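Local coordinates for protein collagen alpha-1(XX) chain (Homo sapiens, PDB 5KF4) that probably helps build or organise the extracellular matrix as a fibronectin type III module of a collagen chain, at residues 38-43 / 55-60; 27-32 / 78-83. All coordinates share one frame; numbering follows the deposited sequence.

Interaction 1: 38-43 / 55-60; sequences PLKYLI and EVVVEG
Y41 O is held twice: V58 N donates to it at 2.7 Å, in the carbonyl plane, and V57 CA brings a C-H to within 3.1 Å of it. The next hydrogen-bonded pair is I43 with V56. I43 N reaches V56 O at 2.9 Å, nearly in line with the carbonyl, and V56 N returns to I43 O at 3.0 Å. Beyond these rungs, a weak bond from G60 N to L39 O closes the open end of the hairpin, away from its turn, where L39 and K40 form a classic bulge opposite I83. On the interior face, with V58 CG1 anti to the carbonyl carbon (chi1 -65°), V58 CG2 falls between backbone N and carbonyl carbon, 3.5 Å from Y41 CB and 3.6 Å from I43 CD1. The Y41 ring has P38 CG over one face, offset toward its rim, and the carbonyl oxygens of E59 and G60 at its edge; W31 meets it edge-to-face. On the other face of the sheet, L42 CD1 leans obliquely onto V57 CG2 at 3.6 Å. K40 bends at chi2 and crosses V57 at about a right angle, leaving NZ 4.7 Å from E59 OE1, too far for direct contact. The backbone bonds thus fix this hairpin at the sheet edge, while I43 and V58 carry its apolar face onto strand 64-67, and the K40 and E59 charges probably add only mild attraction.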
# COMPACT_ATOMS: atom_id res chain seq x y z
N PRO A 38 -4.08 8.70 10.97
CA PRO A 38 -5.12 7.70 11.20
C PRO A 38 -4.80 6.79 12.37
O PRO A 38 -3.80 6.99 13.05
CB PRO A 38 -5.14 6.92 9.88
CG PRO A 38 -3.74 7.00 9.40
CD PRO A 38 -3.27 8.39 9.77
N LEU A 39 -5.69 5.85 12.65
CA LEU A 39 -5.40 4.84 13.64
C LEU A 39 -4.47 3.84 12.97
O LEU A 39 -3.51 3.38 13.58
CB LEU A 39 -6.68 4.17 14.17
CG LEU A 39 -7.40 4.94 15.29
CD1 LEU A 39 -8.13 6.16 14.74
CD2 LEU A 39 -8.34 4.04 16.06
N LYS A 40 -4.76 3.53 11.71
CA LYS A 40 -4.01 2.53 10.95
C LYS A 40 -3.94 2.82 9.44
O LYS A 40 -4.66 3.68 8.92
CB LYS A 40 -4.63 1.13 11.15
CG LYS A 40 -4.66 0.61 12.59
CD LYS A 40 -3.26 0.30 13.09
CE LYS A 40 -3.24 0.01 14.58
NZ LYS A 40 -1.89 -0.38 15.06
N TYR A 41 -3.06 2.09 8.75
CA TYR A 41 -3.01 2.04 7.29
C TYR A 41 -3.11 0.61 6.77
O TYR A 41 -2.43 -0.28 7.29
CB TYR A 41 -1.72 2.67 6.74
CG TYR A 41 -1.67 4.18 6.72
CD1 TYR A 41 -2.38 4.90 5.78
CD2 TYR A 41 -0.88 4.88 7.63
CE1 TYR A 41 -2.34 6.28 5.74
CE2 TYR A 41 -0.82 6.26 7.60
CZ TYR A 41 -1.55 6.96 6.65
OH TYR A 41 -1.50 8.33 6.62
N LEU A 42 -3.92 0.38 5.74
CA LEU A 42 -3.94 -0.92 5.07
C LEU A 42 -3.11 -0.91 3.79
O LEU A 42 -3.37 -0.13 2.87
CB LEU A 42 -5.37 -1.35 4.73
CG LEU A 42 -5.46 -2.59 3.83
CD1 LEU A 42 -4.94 -3.84 4.54
CD2 LEU A 42 -6.86 -2.82 3.29
N ILE A 43 -2.13 -1.81 3.72
CA ILE A 43 -1.26 -1.95 2.55
C ILE A 43 -1.51 -3.27 1.81
O ILE A 43 -1.48 -4.34 2.41
CB ILE A 43 0.22 -1.86 2.95
CG1 ILE A 43 0.52 -0.49 3.56
CG2 ILE A 43 1.12 -2.12 1.76
CD1 ILE A 43 1.63 -0.50 4.57
N GLU A 55 -1.49 -8.62 2.31
CA GLU A 55 -1.80 -7.41 3.05
C GLU A 55 -1.06 -7.31 4.38
O GLU A 55 -0.61 -8.31 4.96
CB GLU A 55 -3.31 -7.30 3.31
CG GLU A 55 -4.15 -7.05 2.08
CD GLU A 55 -5.64 -7.14 2.37
OE1 GLU A 55 -6.01 -7.10 3.57
OE2 GLU A 55 -6.44 -7.21 1.41
N VAL A 56 -0.94 -6.08 4.85
CA VAL A 56 -0.43 -5.80 6.17
C VAL A 56 -1.05 -4.49 6.61
O VAL A 56 -1.25 -3.59 5.81
CB VAL A 56 1.12 -5.71 6.20
CG1 VAL A 56 1.61 -4.55 5.33
CG2 VAL A 56 1.64 -5.56 7.62
N VAL A 57 -1.43 -4.41 7.88
CA VAL A 57 -1.96 -3.15 8.37
C VAL A 57 -0.90 -2.51 9.28
O VAL A 57 -0.32 -3.18 10.13
CB VAL A 57 -3.29 -3.36 9.12
CG1 VAL A 57 -3.69 -2.11 9.88
CG2 VAL A 57 -4.38 -3.73 8.13
N VAL A 58 -0.65 -1.22 9.08
CA VAL A 58 0.34 -0.52 9.88
C VAL A 58 -0.31 0.67 10.57
O VAL A 58 -1.45 1.01 10.27
CB VAL A 58 1.53 -0.04 9.03
CG1 VAL A 58 2.30 -1.23 8.49
CG2 VAL A 58 1.05 0.86 7.90
N GLU A 59 0.43 1.34 11.44
CA GLU A 59 -0.15 2.38 12.29
C GLU A 59 -0.32 3.72 11.59
O GLU A 59 0.27 3.97 10.54
CB GLU A 59 0.70 2.58 13.54
CG GLU A 59 0.94 1.33 14.34
CD GLU A 59 2.17 0.59 13.87
OE1 GLU A 59 2.14 0.04 12.74
OE2 GLU A 59 3.18 0.59 14.61
N GLY A 60 -1.17 4.55 12.18
CA GLY A 60 -1.42 5.89 11.67
C GLY A 60 -0.24 6.83 11.52
O GLY A 60 -0.14 7.53 10.52

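Interaction 2: 27-32 / 78-83; sequences IRLSWT and VSVFPI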
# COMPACT_ATOMS: atom_id res chain seq x y z
N ILE A 27 10.44 -3.98 -1.92
CA ILE A 27 10.33 -2.60 -2.37
C ILE A 27 10.07 -1.73 -1.14
O ILE A 27 9.60 -2.21 -0.11
CB ILE A 27 9.18 -2.37 -3.37
CG1 ILE A 27 7.82 -2.48 -2.67
CG2 ILE A 27 9.31 -3.28 -4.58
CD1 ILE A 27 6.70 -1.75 -3.38
N ARG A 28 10.40 -0.45 -1.23
CA ARG A 28 10.00 0.44 -0.15
C ARG A 28 8.83 1.27 -0.60
O ARG A 28 8.74 1.70 -1.75
CB ARG A 28 11.14 1.34 0.31
CG ARG A 28 11.09 1.56 1.81
CD ARG A 28 12.21 2.43 2.35
NE ARG A 28 12.87 1.84 3.52
CZ ARG A 28 12.27 1.53 4.67
NH1 ARG A 28 12.98 0.99 5.65
NH2 ARG A 28 10.97 1.74 4.84
N LEU A 29 7.91 1.49 0.33
CA LEU A 29 6.72 2.28 0.07
C LEU A 29 6.80 3.55 0.89
O LEU A 29 7.15 3.52 2.06
CB LEU A 29 5.47 1.48 0.43
CG LEU A 29 4.22 1.76 -0.39
CD1 LEU A 29 4.53 1.66 -1.87
CD2 LEU A 29 3.15 0.77 0.02
N SER A 30 6.49 4.67 0.26
CA SER A 30 6.53 5.95 0.96
C SER A 30 5.37 6.84 0.51
O SER A 30 5.01 6.85 -0.66
CB SER A 30 7.87 6.64 0.71
OG SER A 30 8.86 6.15 1.59
N TRP A 31 4.84 7.61 1.45
CA TRP A 31 3.68 8.44 1.17
C TRP A 31 3.69 9.68 2.06
O TRP A 31 4.36 9.70 3.08
CB TRP A 31 2.40 7.62 1.38
CG TRP A 31 2.27 7.05 2.78
CD1 TRP A 31 1.65 7.63 3.85
CD2 TRP A 31 2.78 5.80 3.25
NE1 TRP A 31 1.74 6.81 4.95
CE2 TRP A 31 2.43 5.68 4.61
CE3 TRP A 31 3.50 4.76 2.65
CZ2 TRP A 31 2.78 4.57 5.38
CZ3 TRP A 31 3.85 3.66 3.41
CH2 TRP A 31 3.48 3.57 4.76
N THR A 32 2.98 10.73 1.65
CA THR A 32 2.85 11.90 2.51
C THR A 32 1.51 11.89 3.25
O THR A 32 0.46 12.06 2.63
CB THR A 32 3.01 13.22 1.71
OG1 THR A 32 4.32 13.28 1.15
CG2 THR A 32 2.81 14.42 2.63
N VAL A 78 0.49 -2.09 -5.94
CA VAL A 78 0.70 -1.79 -4.54
C VAL A 78 -0.24 -0.69 -4.07
O VAL A 78 -0.27 0.38 -4.65
CB VAL A 78 2.16 -1.38 -4.28
CG1 VAL A 78 2.35 -1.08 -2.81
CG2 VAL A 78 3.11 -2.47 -4.72
N SER A 79 -1.00 -0.95 -3.01
CA SER A 79 -2.01 -0.00 -2.55
C SER A 79 -1.83 0.40 -1.09
O SER A 79 -1.40 -0.41 -0.26
CB SER A 79 -3.41 -0.58 -2.76
OG SER A 79 -3.64 -0.85 -4.13
N VAL A 80 -2.16 1.65 -0.78
CA VAL A 80 -2.12 2.17 0.58
C VAL A 80 -3.48 2.71 1.01
O VAL A 80 -3.94 3.71 0.48
CB VAL A 80 -1.08 3.29 0.73
CG1 VAL A 80 -1.06 3.81 2.16
CG2 VAL A 80 0.29 2.80 0.32
N PHE A 81 -4.11 2.04 1.96
CA PHE A 81 -5.44 2.43 2.44
C PHE A 81 -5.37 3.01 3.85
O PHE A 81 -4.91 2.34 4.77
CB PHE A 81 -6.39 1.24 2.42
CG PHE A 81 -6.72 0.74 1.04
CD1 PHE A 81 -7.79 1.28 0.34
CD2 PHE A 81 -5.97 -0.26 0.45
CE1 PHE A 81 -8.11 0.82 -0.92
CE2 PHE A 81 -6.28 -0.72 -0.82
CZ PHE A 81 -7.35 -0.18 -1.50
N PRO A 82 -5.83 4.25 4.03
CA PRO A 82 -5.85 4.80 5.39
C PRO A 82 -6.99 4.25 6.23
O PRO A 82 -8.11 4.12 5.73
CB PRO A 82 -6.03 6.31 5.15
CG PRO A 82 -6.74 6.40 3.84
CD PRO A 82 -6.33 5.20 3.02
N ILE A 83 -6.72 3.96 7.50
CA ILE A 83 -7.76 3.43 8.37
C ILE A 83 -8.01 4.39 9.54
O ILE A 83 -7.20 4.51 10.46
CB ILE A 83 -7.38 2.03 8.93
CG1 ILE A 83 -7.04 1.05 7.80
CG2 ILE A 83 -8.49 1.49 9.82
CD1 ILE A 83 -8.17 0.82 6.82
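Strands 27-32 and 78-83 belong to the two facing sheets of the fibronectin type III sandwich, and they meet in its core through side chains. L29 fills the middle of the contact. Its CD2 lies 3.5 Å from V78 CG1 and equally 3.5 Å from V80 CG2, so one methyl touches two valines, while CD1 stays 3.6 Å from V78 CG1. The leucine slides past both valines, pointing the opposite way, so the three side chains overlap alongside one another. The strand segments run 9.3 Å apart at closest approach and cross at -40°, a separation that side chains from both sheets bridge, as expected for a beta sandwich. I27 and V78 meet tip to tip, with I27 CD1 3.9 Å from V78 CG2; the isoleucine's CG1 lies between backbone N and carbonyl carbon (chi1 71°), from where CD1 extends to the valine. At the other end, V80 CG1 lies over one face of the W31 indole, and V80 CG2 comes to 4.4 Å from W31 CE3. Cutting L29 back to an alanine would probably open a gap over V78 and V80, leaving I27 and W31 as their remaining partners across this contact. L17 of strand 15-20 also packs on L29 and V80, while L92 of strand 87-97 touches W31.

From the N terminus, strand 27-32 is the first partner met, and it waits until 78-83 for interaction 2 to close a long loop of 45 intervening residues. Inside that loop, strand 40-47 turns back as 54-59, and interaction 1 closes this short hairpin, so it is nested within interaction 2 and the two do not cross. Interaction 1 stays within the four-stranded sheet, at its 54-59 edge; interaction 2 joins that sheet to the three-stranded one. They meet where strands 40-47 and 75-84 run side by side: L42 N probably bonds to F81 O, and I83 N to K40 O.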